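Local atomic coordinates of transcriptional regulatory protein RcsB (Salmonella enterica subsp. enterica serovar Typhimurium, PDB entry 6EO3), a protein that regulates transcription as the DNA-binding response regulator of the Rcs two-component signalling system, probably acting with or without its partner RcsA. Residues 3-8 against 49-54; 20-25 against 115-120; 70-75 against 99-104; 85-90 against 106-111. The protein carries 1 engineered substitution. All coordinates share one frame; numbering follows the deposited sequence.

Interaction 1. Residues 3-8 against 49-54; sequences NMNVII and DAHVLI
Val-6, Ile-7 and Ile-8 pair in parallel with Val-52, Leu-53 and Ile-54 inside the five-stranded parallel sheet of the receiver domain, where strand 4-9 lies beside the strand leading to Asp-56, the predicted phosphorylation site. The ladder is backbone work: Ile-7 N gives to Val-52 O at 3.0 Å and Ile-54 N to Ile-7 O at 2.8 Å. Just before the ladder in the chain, Asn-5 O receives His-51 N at 2.8 Å and, more weakly, Val-52 N. Asn-5 adds its side chain: ND2 reaches Asp-49 O at 2.8 Å, with that oxygen lying in the amide plane. OD1 turns to a weak bond with Asn-30. The His-51 ring swings beside its own backbone N (chi1 -55°), presenting ND1 to Asn-5 N at 3.2 Å, the donor tilted 21° out of the ring plane.

Val-6 serves two partners on one face. CG2 lies alongside Val-52 CG1, 3.7 Å away, and CG1 meets Ile-54 CD1. On the other face Ile-7 also divides its branches, CD1 resting on Ala-50 CB and CG2 touching Leu-53 CD1 at 3.6 Å. Helices 13-24 and 112-125 cover the Val-6 face, through Leu-23 and Leu-116 against Ile-54, while Leu-45 and Leu-48 back Ile-7.

Backbone bonds fix the strand register, and the Asn-5 amide extends the grip into the loop before strand 52-56. Because ND1 accepts an N-H, His-51 is probably neutral here, with its proton on NE2.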
loop_
_atom_site.group_PDB
_atom_site.type_symbol
_atom_site.label_atom_id
_atom_site.label_comp_id
_atom_site.label_asym_id
_atom_site.label_seq_id
_atom_site.Cartn_x
_atom_site.Cartn_y
_atom_site.Cartn_z
ATOM N N ASN A 3 33.922 17.339 -14.280
ATOM C CA ASN A 3 32.808 18.125 -13.762
ATOM C C ASN A 3 31.512 17.351 -13.659
ATOM O O ASN A 3 31.313 16.332 -14.316
ATOM C CB ASN A 3 32.559 19.341 -14.656
ATOM C CG ASN A 3 33.664 20.364 -14.568
ATOM O OD1 ASN A 3 34.511 20.311 -13.675
ATOM N ND2 ASN A 3 33.665 21.305 -15.497
ATOM N N MET A 4 30.613 17.883 -12.851
ATOM C CA MET A 4 29.315 17.286 -12.657
ATOM C C MET A 4 28.291 18.110 -13.433
ATOM O O MET A 4 27.928 19.214 -13.032
ATOM C CB MET A 4 29.009 17.249 -11.169
ATOM C CG MET A 4 27.865 16.339 -10.788
ATOM S SD MET A 4 27.665 16.325 -8.997
ATOM C CE MET A 4 28.791 15.001 -8.553
ATOM N N ASN A 5 27.889 17.596 -14.590
ATOM C CA ASN A 5 26.768 18.134 -15.365
ATOM C C ASN A 5 25.425 17.930 -14.677
ATOM O O ASN A 5 24.997 16.794 -14.472
ATOM C CB ASN A 5 26.722 17.483 -16.737
ATOM C CG ASN A 5 27.891 17.893 -17.621
ATOM O OD1 ASN A 5 28.675 18.774 -17.278
ATOM N ND2 ASN A 5 28.000 17.258 -18.771
ATOM N N VAL A 6 24.771 19.042 -14.338
ATOM C CA VAL A 6 23.519 19.033 -13.586
ATOM C C VAL A 6 22.369 19.661 -14.386
ATOM O O VAL A 6 22.540 20.692 -15.032
ATOM C CB VAL A 6 23.651 19.796 -12.241
ATOM C CG1 VAL A 6 22.447 19.542 -11.359
ATOM C CG2 VAL A 6 24.914 19.393 -11.491
ATOM N N ILE A 7 21.203 19.020 -14.315
ATOM C CA ILE A 7 19.946 19.570 -14.817
ATOM C C ILE A 7 19.048 19.965 -13.651
ATOM O O ILE A 7 18.885 19.186 -12.716
ATOM C CB ILE A 7 19.181 18.536 -15.658
ATOM C CG1 ILE A 7 19.937 18.280 -16.961
ATOM C CG2 ILE A 7 17.755 19.015 -15.947
ATOM C CD1 ILE A 7 19.402 17.101 -17.741
ATOM N N ILE A 8 18.449 21.156 -13.736
ATOM C CA ILE A 8 17.493 21.637 -12.729
ATOM C C ILE A 8 16.078 21.682 -13.287
ATOM O O ILE A 8 15.846 22.190 -14.390
ATOM C CB ILE A 8 17.813 23.054 -12.238
ATOM C CG1 ILE A 8 19.289 23.194 -11.863
ATOM C CG2 ILE A 8 16.944 23.405 -11.042
ATOM C CD1 ILE A 8 19.760 24.637 -11.944
ATOM N N ASP A 49 23.809 14.966 -21.633
ATOM C CA ASP A 49 24.970 14.385 -20.929
ATOM C C ASP A 49 24.996 14.853 -19.469
ATOM O O ASP A 49 25.988 15.387 -18.982
ATOM C CB ASP A 49 26.291 14.728 -21.665
ATOM C CG ASP A 49 27.530 13.998 -21.086
ATOM O OD1 ASP A 49 27.391 12.981 -20.361
ATOM O OD2 ASP A 49 28.663 14.457 -21.375
ATOM N N ALA A 50 23.876 14.671 -18.789
ATOM C CA ALA A 50 23.765 15.022 -17.370
ATOM C C ALA A 50 24.132 13.837 -16.477
ATOM O O ALA A 50 23.900 12.689 -16.832
ATOM C CB ALA A 50 22.355 15.504 -17.053
ATOM N N HIS A 51 24.703 14.130 -15.317
ATOM C CA HIS A 51 24.974 13.110 -14.301
ATOM C C HIS A 51 23.936 13.116 -13.195
ATOM O O HIS A 51 23.640 12.067 -12.604
ATOM C CB HIS A 51 26.350 13.322 -13.698
ATOM C CG HIS A 51 27.432 13.363 -14.720
ATOM N ND1 HIS A 51 28.215 14.474 -14.922
ATOM C CD2 HIS A 51 27.825 12.453 -15.640
ATOM C CE1 HIS A 51 29.061 14.244 -15.909
ATOM N NE2 HIS A 51 28.844 13.022 -16.362
ATOM N N VAL A 52 23.388 14.298 -12.914
ATOM C CA VAL A 52 22.388 14.445 -11.866
ATOM C C VAL A 52 21.298 15.417 -12.276
ATOM O O VAL A 52 21.542 16.435 -12.930
ATOM C CB VAL A 52 23.015 14.834 -10.491
ATOM C CG1 VAL A 52 24.119 15.854 -10.644
ATOM C CG2 VAL A 52 21.962 15.345 -9.498
ATOM N N LEU A 53 20.085 15.059 -11.884
ATOM C CA LEU A 53 18.903 15.874 -12.059
ATOM C C LEU A 53 18.469 16.327 -10.688
ATOM O O LEU A 53 18.344 15.517 -9.780
ATOM C CB LEU A 53 17.793 15.034 -12.676
ATOM C CG LEU A 53 16.360 15.560 -12.709
ATOM C CD1 LEU A 53 16.264 16.855 -13.500
ATOM C CD2 LEU A 53 15.477 14.479 -13.327
ATOM N N ILE A 54 18.256 17.622 -10.540
ATOM C CA ILE A 54 17.674 18.167 -9.337
ATOM C C ILE A 54 16.287 18.630 -9.752
ATOM O O ILE A 54 16.143 19.601 -10.509
ATOM C CB ILE A 54 18.513 19.328 -8.769
ATOM C CG1 ILE A 54 19.930 18.839 -8.460
ATOM C CG2 ILE A 54 17.884 19.875 -7.496
ATOM C CD1 ILE A 54 20.937 19.955 -8.310
#

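Interaction 2. Residues 20-25 against 115-120; sequences RKSLEQ and DLPKAL
With CG beside its backbone N (chi1 -82°), Leu-23 bends its branched end toward Leu-116 and Leu-120, although its CB does not lead directly there. Its CG meets Leu-120 CD1 at 3.8 Å, the two side chains crossing at about a right angle, and its CD1 lies 3.9 Å from Leu-116 CD2 in a more slanting approach. Ser-22 holds OG anti to the backbone N (chi1 162°), which brings the hydroxyl to within 3.9 Å of Pro-117 CD at the rim of the proline ring. The amide end of Gln-25 comes across Pro-117 CG.

The contact joins helix 13-24 to helix 112-125, the first and last helices of the receiver domain, which pack side by side on the same face of its parallel sheet. The axes of the two short helical segments come within 9.7 Å of each other and cross at -59°. Pro-117 has no N-H to offer the preceding turn, and helix 112-125 is kinked there, with the ring set against Ser-22. Beneath the leucines lies the sheet: Leu-116 also packs on Leu-86, and Leu-120 on Met-4 and Ile-84. At the flanks, a salt bridge ties Arg-20 NE to Glu-34, and a hydrogen bond ties Asp-115 OD2 to Ser-133.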
loop_
_atom_site.group_PDB
_atom_site.type_symbol
_atom_site.label_atom_id
_atom_site.label_comp_id
_atom_site.label_asym_id
_atom_site.label_seq_id
_atom_site.Cartn_x
_atom_site.Cartn_y
_atom_site.Cartn_z
ATOM N N ARG A 20 20.198 27.445 -9.279
ATOM C CA ARG A 20 21.408 27.626 -10.073
ATOM C C ARG A 20 22.454 28.462 -9.319
ATOM O O ARG A 20 23.619 28.089 -9.254
ATOM C CB ARG A 20 21.089 28.277 -11.424
ATOM C CG ARG A 20 22.335 28.660 -12.214
ATOM C CD ARG A 20 22.099 28.712 -13.708
ATOM N NE ARG A 20 21.084 29.695 -14.077
ATOM C CZ ARG A 20 21.298 31.003 -14.244
ATOM N NH1 ARG A 20 20.282 31.793 -14.602
ATOM N NH2 ARG A 20 22.510 31.533 -14.059
ATOM N N LYS A 21 22.035 29.583 -8.748
ATOM C CA LYS A 21 22.953 30.477 -8.027
ATOM C C LYS A 21 23.533 29.821 -6.761
ATOM O O LYS A 21 24.660 30.095 -6.360
ATOM C CB LYS A 21 22.250 31.796 -7.688
ATOM C CG LYS A 21 22.175 32.754 -8.867
ATOM C CD LYS A 21 23.392 33.676 -8.912
ATOM C CE LYS A 21 23.663 34.242 -10.303
ATOM N NZ LYS A 21 24.554 33.375 -11.129
ATOM N N SER A 22 22.749 28.951 -6.144
ATOM C CA SER A 22 23.211 28.134 -5.027
ATOM C C SER A 22 24.311 27.136 -5.449
ATOM O O SER A 22 25.028 26.604 -4.604
ATOM C CB SER A 22 22.004 27.405 -4.415
ATOM O OG SER A 22 22.390 26.300 -3.625
ATOM N N LEU A 23 24.432 26.883 -6.750
ATOM C CA LEU A 23 25.420 25.942 -7.290
ATOM C C LEU A 23 26.601 26.602 -7.999
ATOM O O LEU A 23 27.625 25.962 -8.188
ATOM C CB LEU A 23 24.729 24.974 -8.249
ATOM C CG LEU A 23 24.004 23.768 -7.649
ATOM C CD1 LEU A 23 23.374 24.054 -6.298
ATOM C CD2 LEU A 23 22.950 23.272 -8.620
ATOM N N GLU A 24 26.471 27.868 -8.386
ATOM C CA GLU A 24 27.564 28.583 -9.064
ATOM C C GLU A 24 28.831 28.597 -8.208
ATOM O O GLU A 24 29.947 28.598 -8.721
ATOM C CB GLU A 24 27.160 30.026 -9.434
ATOM C CG GLU A 24 26.819 30.935 -8.256
ATOM C CD GLU A 24 26.895 32.422 -8.574
ATOM O OE1 GLU A 24 27.374 32.795 -9.672
ATOM O OE2 GLU A 24 26.475 33.231 -7.710
ATOM N N GLN A 25 28.629 28.635 -6.898
ATOM C CA GLN A 25 29.719 28.592 -5.937
ATOM C C GLN A 25 30.556 27.320 -6.062
ATOM O O GLN A 25 31.778 27.377 -5.927
ATOM C CB GLN A 25 29.174 28.731 -4.513
ATOM C CG GLN A 25 28.102 27.705 -4.132
ATOM C CD GLN A 25 27.009 28.263 -3.227
ATOM O OE1 GLN A 25 26.500 27.557 -2.349
ATOM N NE2 GLN A 25 26.620 29.524 -3.448
ATOM N N ASP A 115 21.563 23.054 1.898
ATOM C CA ASP A 115 21.580 21.581 1.832
ATOM C C ASP A 115 21.881 20.988 0.452
ATOM O O ASP A 115 22.329 19.850 0.349
ATOM C CB ASP A 115 20.252 21.011 2.323
ATOM C CG ASP A 115 20.047 21.188 3.813
ATOM O OD1 ASP A 115 20.936 21.731 4.490
ATOM O OD2 ASP A 115 18.981 20.772 4.310
ATOM N N LEU A 116 21.608 21.743 -0.601
ATOM C CA LEU A 116 21.851 21.271 -1.966
ATOM C C LEU A 116 23.341 21.088 -2.265
ATOM O O LEU A 116 23.725 20.080 -2.850
ATOM C CB LEU A 116 21.225 22.232 -2.979
ATOM C CG LEU A 116 20.560 21.671 -4.219
ATOM C CD1 LEU A 116 19.522 20.605 -3.895
ATOM C CD2 LEU A 116 19.904 22.835 -4.936
ATOM N N PRO A 117 24.186 22.060 -1.873
ATOM C CA PRO A 117 25.625 21.847 -2.040
ATOM C C PRO A 117 26.112 20.613 -1.287
ATOM O O PRO A 117 26.965 19.874 -1.787
ATOM C CB PRO A 117 26.242 23.117 -1.436
ATOM C CG PRO A 117 25.179 24.152 -1.535
ATOM C CD PRO A 117 23.882 23.417 -1.378
ATOM N N LYS A 118 25.565 20.403 -0.094
ATOM C CA LYS A 118 25.896 19.224 0.715
ATOM C C LYS A 118 25.488 17.915 0.070
ATOM O O LYS A 118 26.171 16.921 0.228
ATOM C CB LYS A 118 25.239 19.303 2.086
ATOM C CG LYS A 118 25.811 20.385 2.978
ATOM C CD LYS A 118 25.328 20.219 4.407
ATOM C CE LYS A 118 25.588 21.474 5.215
ATOM N NZ LYS A 118 25.083 21.327 6.603
ATOM N N ALA A 119 24.356 17.913 -0.624
ATOM C CA ALA A 119 23.892 16.738 -1.348
ATOM C C ALA A 119 24.843 16.371 -2.483
ATOM O O ALA A 119 25.209 15.218 -2.623
ATOM C CB ALA A 119 22.498 16.982 -1.901
ATOM N N LEU A 120 25.233 17.359 -3.283
ATOM C CA LEU A 120 26.142 17.141 -4.417
ATOM C C LEU A 120 27.522 16.703 -3.954
ATOM O O LEU A 120 28.199 15.930 -4.631
ATOM C CB LEU A 120 26.280 18.415 -5.261
ATOM C CG LEU A 120 24.990 18.922 -5.913
ATOM C CD1 LEU A 120 25.155 20.349 -6.385
ATOM C CD2 LEU A 120 24.587 18.033 -7.074
#

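Interaction 3. Residues 70-75 against 99-104; sequences LIKYIK and LDLDIE
Leu-101 meets helix 68-77 with both of its methyls, one on each of two successive residues. CD1 touches Ile-71 CG2 at 3.6 Å and CD2 touches Lys-72 CG at 3.5 Å, and in both pairs the side chains cross at about a right angle. Ile-71 CG2 is shared, since it also meets Ile-103 CG2 at 3.8 Å. One turn along the helix from Ile-71, Lys-75 bends at its second torsion (chi2 -94°) and stretches its outer part over the loop, where NZ gives a weak bond to Asp-102 O at 3.0 Å.

Leu-101 and the Asp-102 carbonyl are placed by the turn closing helix 92-99. Leu-99 to Asp-102 form a type I beta turn, closed by Asp-102 N on Leu-99 O at 3.1 Å. Asp-102 leaves the helical region with positive phi (60°), redirecting the chain toward strand 105-108. Farther out, Glu-104 OE2 is bonded to Ile-83 N, and Ile-71 packs on Val-85 of strand 82-87.

The join is therefore apolar inside, with a charged outer margin. Lys-75 NZ lies 4.3 Å from Glu-104 OE1, too far for a salt bridge, but the carboxylate probably still favours the ammonium group electrostatically beside the Asp-102 carbonyl.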
loop_
_atom_site.group_PDB
_atom_site.type_symbol
_atom_site.label_atom_id
_atom_site.label_comp_id
_atom_site.label_asym_id
_atom_site.label_seq_id
_atom_site.Cartn_x
_atom_site.Cartn_y
_atom_site.Cartn_z
ATOM N N LEU A 70 6.263 10.190 -11.744
ATOM C CA LEU A 70 7.239 10.825 -12.634
ATOM C C LEU A 70 8.669 10.405 -12.262
ATOM O O LEU A 70 9.458 10.010 -13.130
ATOM C CB LEU A 70 7.093 12.351 -12.580
ATOM C CG LEU A 70 7.956 13.221 -13.495
ATOM C CD1 LEU A 70 7.733 12.892 -14.968
ATOM C CD2 LEU A 70 7.661 14.690 -13.226
ATOM N N ILE A 71 8.979 10.464 -10.966
ATOM C CA ILE A 71 10.285 10.033 -10.454
ATOM C C ILE A 71 10.519 8.556 -10.754
ATOM O O ILE A 71 11.630 8.169 -11.069
ATOM C CB ILE A 71 10.437 10.274 -8.930
ATOM C CG1 ILE A 71 10.180 11.746 -8.542
ATOM C CG2 ILE A 71 11.820 9.852 -8.445
ATOM C CD1 ILE A 71 11.010 12.771 -9.291
ATOM N N LYS A 72 9.477 7.735 -10.646
ATOM C CA LYS A 72 9.577 6.317 -11.011
ATOM C C LYS A 72 9.998 6.149 -12.466
ATOM O O LYS A 72 10.975 5.469 -12.766
ATOM C CB LYS A 72 8.248 5.597 -10.795
ATOM C CG LYS A 72 8.127 4.875 -9.467
ATOM C CD LYS A 72 6.796 4.135 -9.383
ATOM C CE LYS A 72 6.700 3.267 -8.134
ATOM N NZ LYS A 72 7.525 2.029 -8.244
ATOM N N TYR A 73 9.234 6.786 -13.348
ATOM C CA TYR A 73 9.447 6.733 -14.789
ATOM C C TYR A 73 10.861 7.174 -15.165
ATOM O O TYR A 73 11.537 6.507 -15.943
ATOM C CB TYR A 73 8.415 7.620 -15.489
ATOM C CG TYR A 73 8.530 7.654 -17.000
ATOM C CD1 TYR A 73 9.484 8.454 -17.625
ATOM C CD2 TYR A 73 7.672 6.903 -17.809
ATOM C CE1 TYR A 73 9.587 8.500 -19.005
ATOM C CE2 TYR A 73 7.766 6.947 -19.192
ATOM C CZ TYR A 73 8.729 7.745 -19.783
ATOM O OH TYR A 73 8.857 7.808 -21.152
ATOM N N ILE A 74 11.301 8.300 -14.611
ATOM C CA ILE A 74 12.628 8.827 -14.907
ATOM C C ILE A 74 13.706 7.818 -14.528
ATOM O O ILE A 74 14.632 7.588 -15.288
ATOM C CB ILE A 74 12.880 10.178 -14.198
ATOM C CG1 ILE A 74 11.991 11.263 -14.813
ATOM C CG2 ILE A 74 14.334 10.615 -14.347
ATOM C CD1 ILE A 74 11.814 12.495 -13.953
ATOM N N LYS A 75 13.551 7.209 -13.359
ATOM C CA LYS A 75 14.515 6.241 -12.840
ATOM C C LYS A 75 14.585 4.992 -13.716
ATOM O O LYS A 75 15.662 4.431 -13.900
ATOM C CB LYS A 75 14.163 5.847 -11.397
ATOM C CG LYS A 75 15.305 6.012 -10.403
ATOM C CD LYS A 75 16.124 4.747 -10.188
ATOM C CE LYS A 75 17.105 4.939 -9.034
ATOM N NZ LYS A 75 17.866 3.705 -8.687
ATOM N N LEU A 99 12.225 8.065 -0.883
ATOM C CA LEU A 99 13.475 7.327 -0.675
ATOM C C LEU A 99 13.350 5.830 -0.957
ATOM O O LEU A 99 14.346 5.177 -1.249
ATOM C CB LEU A 99 13.973 7.536 0.755
ATOM C CG LEU A 99 14.344 8.978 1.103
ATOM C CD1 LEU A 99 14.527 9.137 2.601
ATOM C CD2 LEU A 99 15.604 9.403 0.364
ATOM N N ASP A 100 12.133 5.295 -0.859
ATOM C CA ASP A 100 11.849 3.905 -1.248
ATOM C C ASP A 100 12.072 3.664 -2.745
ATOM O O ASP A 100 12.148 2.516 -3.178
ATOM C CB ASP A 100 10.404 3.510 -0.894
ATOM C CG ASP A 100 10.177 3.342 0.602
ATOM O OD1 ASP A 100 11.075 2.816 1.293
ATOM O OD2 ASP A 100 9.082 3.721 1.083
ATOM N N LEU A 101 12.156 4.741 -3.528
ATOM C CA LEU A 101 12.456 4.652 -4.965
ATOM C C LEU A 101 13.947 4.439 -5.263
ATOM O O LEU A 101 14.332 4.283 -6.428
ATOM C CB LEU A 101 11.962 5.905 -5.701
ATOM C CG LEU A 101 10.471 6.235 -5.569
ATOM C CD1 LEU A 101 10.182 7.622 -6.124
ATOM C CD2 LEU A 101 9.614 5.178 -6.260
ATOM N N ASP A 102 14.770 4.428 -4.213
ATOM C CA ASP A 102 16.225 4.220 -4.318
ATOM C C ASP A 102 16.912 5.293 -5.175
ATOM O O ASP A 102 17.833 5.012 -5.937
ATOM C CB ASP A 102 16.548 2.796 -4.805
ATOM C CG ASP A 102 16.123 1.717 -3.801
ATOM O OD1 ASP A 102 15.482 2.048 -2.779
ATOM O OD2 ASP A 102 16.430 0.529 -4.034
ATOM N N ILE A 103 16.447 6.527 -5.027
ATOM C CA ILE A 103 17.104 7.682 -5.645
ATOM C C ILE A 103 18.277 8.112 -4.771
ATOM O O ILE A 103 18.498 7.567 -3.693
ATOM C CB ILE A 103 16.144 8.875 -5.957
ATOM C CG1 ILE A 103 15.863 9.793 -4.743
ATOM C CG2 ILE A 103 14.859 8.384 -6.610
ATOM C CD1 ILE A 103 15.286 9.138 -3.515
ATOM N N GLU A 104 19.027 9.094 -5.251
ATOM C CA GLU A 104 20.318 9.428 -4.674
ATOM C C GLU A 104 20.250 10.522 -3.608
ATOM O O GLU A 104 21.211 10.745 -2.887
ATOM C CB GLU A 104 21.298 9.798 -5.792
ATOM C CG GLU A 104 21.783 8.609 -6.622
ATOM C CD GLU A 104 20.671 7.888 -7.380
ATOM O OE1 GLU A 104 20.682 6.645 -7.417
ATOM O OE2 GLU A 104 19.777 8.549 -7.943
#

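Interaction 4. Residues 85-90 against 106-111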
loop_
_atom_site.group_PDB
_atom_site.type_symbol
_atom_site.label_atom_id
_atom_site.label_comp_id
_atom_site.label_asym_id
_atom_site.label_seq_id
_atom_site.Cartn_x
_atom_site.Cartn_y
_atom_site.Cartn_z
ATOM N N VAL A 85 15.687 14.632 -5.352
ATOM C CA VAL A 85 14.351 15.219 -5.305
ATOM C C VAL A 85 14.297 16.425 -4.352
ATOM O O VAL A 85 14.726 16.369 -3.213
ATOM C CB VAL A 85 13.281 14.172 -4.954
ATOM C CG1 VAL A 85 11.950 14.830 -4.620
ATOM C CG2 VAL A 85 13.093 13.236 -6.129
ATOM N N LEU A 86 13.742 17.515 -4.853
ATOM C CA LEU A 86 13.663 18.757 -4.125
ATOM C C LEU A 86 12.191 19.005 -3.845
ATOM O O LEU A 86 11.391 19.104 -4.769
ATOM C CB LEU A 86 14.271 19.877 -4.973
ATOM C CG LEU A 86 14.792 21.129 -4.272
ATOM C CD1 LEU A 86 15.943 20.824 -3.329
ATOM C CD2 LEU A 86 15.229 22.158 -5.312
ATOM N N THR A 87 11.815 19.073 -2.575
ATOM C CA THR A 87 10.405 19.187 -2.259
ATOM C C THR A 87 10.108 20.174 -1.135
ATOM O O THR A 87 10.878 20.364 -0.203
ATOM C CB THR A 87 9.767 17.810 -1.951
ATOM O OG1 THR A 87 8.344 17.961 -1.766
ATOM C CG2 THR A 87 10.387 17.173 -0.713
ATOM N N MET A 88 8.957 20.801 -1.266
ATOM C CA MET A 88 8.457 21.711 -0.278
ATOM C C MET A 88 7.669 20.925 0.781
ATOM O O MET A 88 7.419 21.427 1.867
ATOM C CB MET A 88 7.577 22.744 -0.981
ATOM C CG MET A 88 7.648 24.129 -0.387
ATOM S SD MET A 88 9.248 24.945 -0.523
ATOM C CE MET A 88 8.799 26.464 0.318
ATOM N N ASN A 89 7.326 19.677 0.465
ATOM C CA ASN A 89 6.491 18.828 1.305
ATOM C C ASN A 89 7.294 18.209 2.426
ATOM O O ASN A 89 8.222 17.448 2.169
ATOM C CB ASN A 89 5.891 17.714 0.443
ATOM C CG ASN A 89 4.719 17.003 1.106
ATOM O OD1 ASN A 89 4.597 16.952 2.333
ATOM N ND2 ASN A 89 3.843 16.443 0.280
ATOM N N ASN A 90 6.924 18.511 3.667
ATOM C CA ASN A 90 7.647 17.985 4.824
ATOM C C ASN A 90 6.966 16.794 5.512
ATOM O O ASN A 90 7.313 16.458 6.639
ATOM C CB ASN A 90 7.969 19.107 5.833
ATOM C CG ASN A 90 6.732 19.715 6.483
ATOM O OD1 ASN A 90 5.603 19.254 6.287
ATOM N ND2 ASN A 90 6.947 20.768 7.266
ATOM N N ILE A 106 17.175 13.282 -1.219
ATOM C CA ILE A 106 16.001 14.136 -1.069
ATOM C C ILE A 106 16.359 15.334 -0.183
ATOM O O ILE A 106 17.063 15.180 0.820
ATOM C CB ILE A 106 14.792 13.354 -0.516
ATOM C CG1 ILE A 106 13.503 14.148 -0.721
ATOM C CG2 ILE A 106 14.988 13.019 0.953
ATOM C CD1 ILE A 106 12.256 13.363 -0.363
ATOM N N VAL A 107 15.884 16.519 -0.570
ATOM C CA VAL A 107 16.243 17.770 0.098
ATOM C C VAL A 107 15.013 18.670 0.219
ATOM O O VAL A 107 14.242 18.827 -0.733
ATOM C CB VAL A 107 17.364 18.515 -0.673
ATOM C CG1 VAL A 107 17.652 19.888 -0.075
ATOM C CG2 VAL A 107 18.642 17.689 -0.708
ATOM N N LEU A 108 14.833 19.264 1.394
ATOM C CA LEU A 108 13.732 20.197 1.609
ATOM C C LEU A 108 14.093 21.502 0.962
ATOM O O LEU A 108 15.167 22.064 1.221
ATOM C CB LEU A 108 13.444 20.395 3.096
ATOM C CG LEU A 108 12.850 19.161 3.771
ATOM C CD1 LEU A 108 12.685 19.424 5.251
ATOM C CD2 LEU A 108 11.506 18.796 3.160
ATOM N N LYS A 109 13.189 21.977 0.113
ATOM C CA LYS A 109 13.444 23.139 -0.734
ATOM C C LYS A 109 13.731 24.382 0.105
ATOM O O LYS A 109 14.539 25.224 -0.282
ATOM C CB LYS A 109 12.247 23.371 -1.669
ATOM C CG LYS A 109 12.547 24.202 -2.912
ATOM C CD LYS A 109 11.289 24.489 -3.730
ATOM C CE LYS A 109 10.698 23.219 -4.315
ATOM N NZ LYS A 109 9.673 23.479 -5.363
ATOM N N GLN A 110 13.097 24.468 1.270
ATOM C CA GLN A 110 13.301 25.584 2.196
ATOM C C GLN A 110 14.754 25.704 2.673
ATOM O O GLN A 110 15.151 26.768 3.171
ATOM C CB GLN A 110 12.398 25.450 3.428
ATOM C CG GLN A 110 10.908 25.412 3.155
ATOM C CD GLN A 110 10.380 24.007 2.924
ATOM O OE1 GLN A 110 11.125 23.093 2.547
ATOM N NE2 GLN A 110 9.082 23.832 3.116
ATOM N N GLY A 111 15.519 24.612 2.565
ATOM C CA GLY A 111 16.944 24.624 2.902
ATOM C C GLY A 111 17.874 24.375 1.735
ATOM O O GLY A 111 19.017 23.966 1.925
#
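Lys-109 N approaches Thr-87 O from well above the carbonyl plane, 46° out of it, although the bond is only 2.8 Å long. The strand pairing leading up to it is more regular, with Val-107 N on Val-85 O at 2.9 Å and Thr-87 N on Val-107 O at 3.1 Å. Past the strand ends Gln-110 continues the link, its NE2 reaching Met-88 O at 3.2 Å. The bend of Gln-110 at its second torsion (chi2 89°) carries the amide back beside Met-88, whose SD lies 3.6 Å from Lys-109 CB and whose CE meets Gln-110 CG.

Leu-86 CD1 packs on Val-107 CG1 at 3.8 Å, and Leu-86 CG meets Lys-109 CG, the two side chains crossing at about a right angle. Thr-87 OG1 accepts Asn-89 N at 3.0 Å, an ST turn that shapes the loop after the strand. Asn-89 turns OD1 to Asn-91 N and ND2 to Gly-165 O of the second subunit, whose Leu-167 packs on Met-88 and Asn-89.

Lys-109 NZ forms salt bridges with Asp-10 and Asp-56. Parallel strands joined through helix 92-99 make this a beta-alpha-beta unit, and a lysine after the last strand, together with a threonine ending the one before, is the familiar phosphorylation-site arrangement of CheY-like receivers.

All four contacts belong to the receiver domain, built on a parallel sheet ordered 29-35, 4-9, 52-56, 82-87, 105-108. Interactions 1 and 4 pair strands within it, their centres about 18 Å apart, and Ile-54 touches Leu-86 between them. Interaction 2 joins helices on one face, its centre about 12 Å from that of interaction 1 and 13 Å from that of interaction 4; Leu-116 contacts both. Interaction 3, helix to loop, lies about 21 Å from interaction 2, centre to centre. Along the chain, interactions 1 and 2 alternate; interaction 1 closes before 3 and 4, which cross, open inside the loop closed by 2. Interaction 2 thus unites helices distant in sequence, while interaction 4 sets Lys-109 at the predicted phosphorylation site.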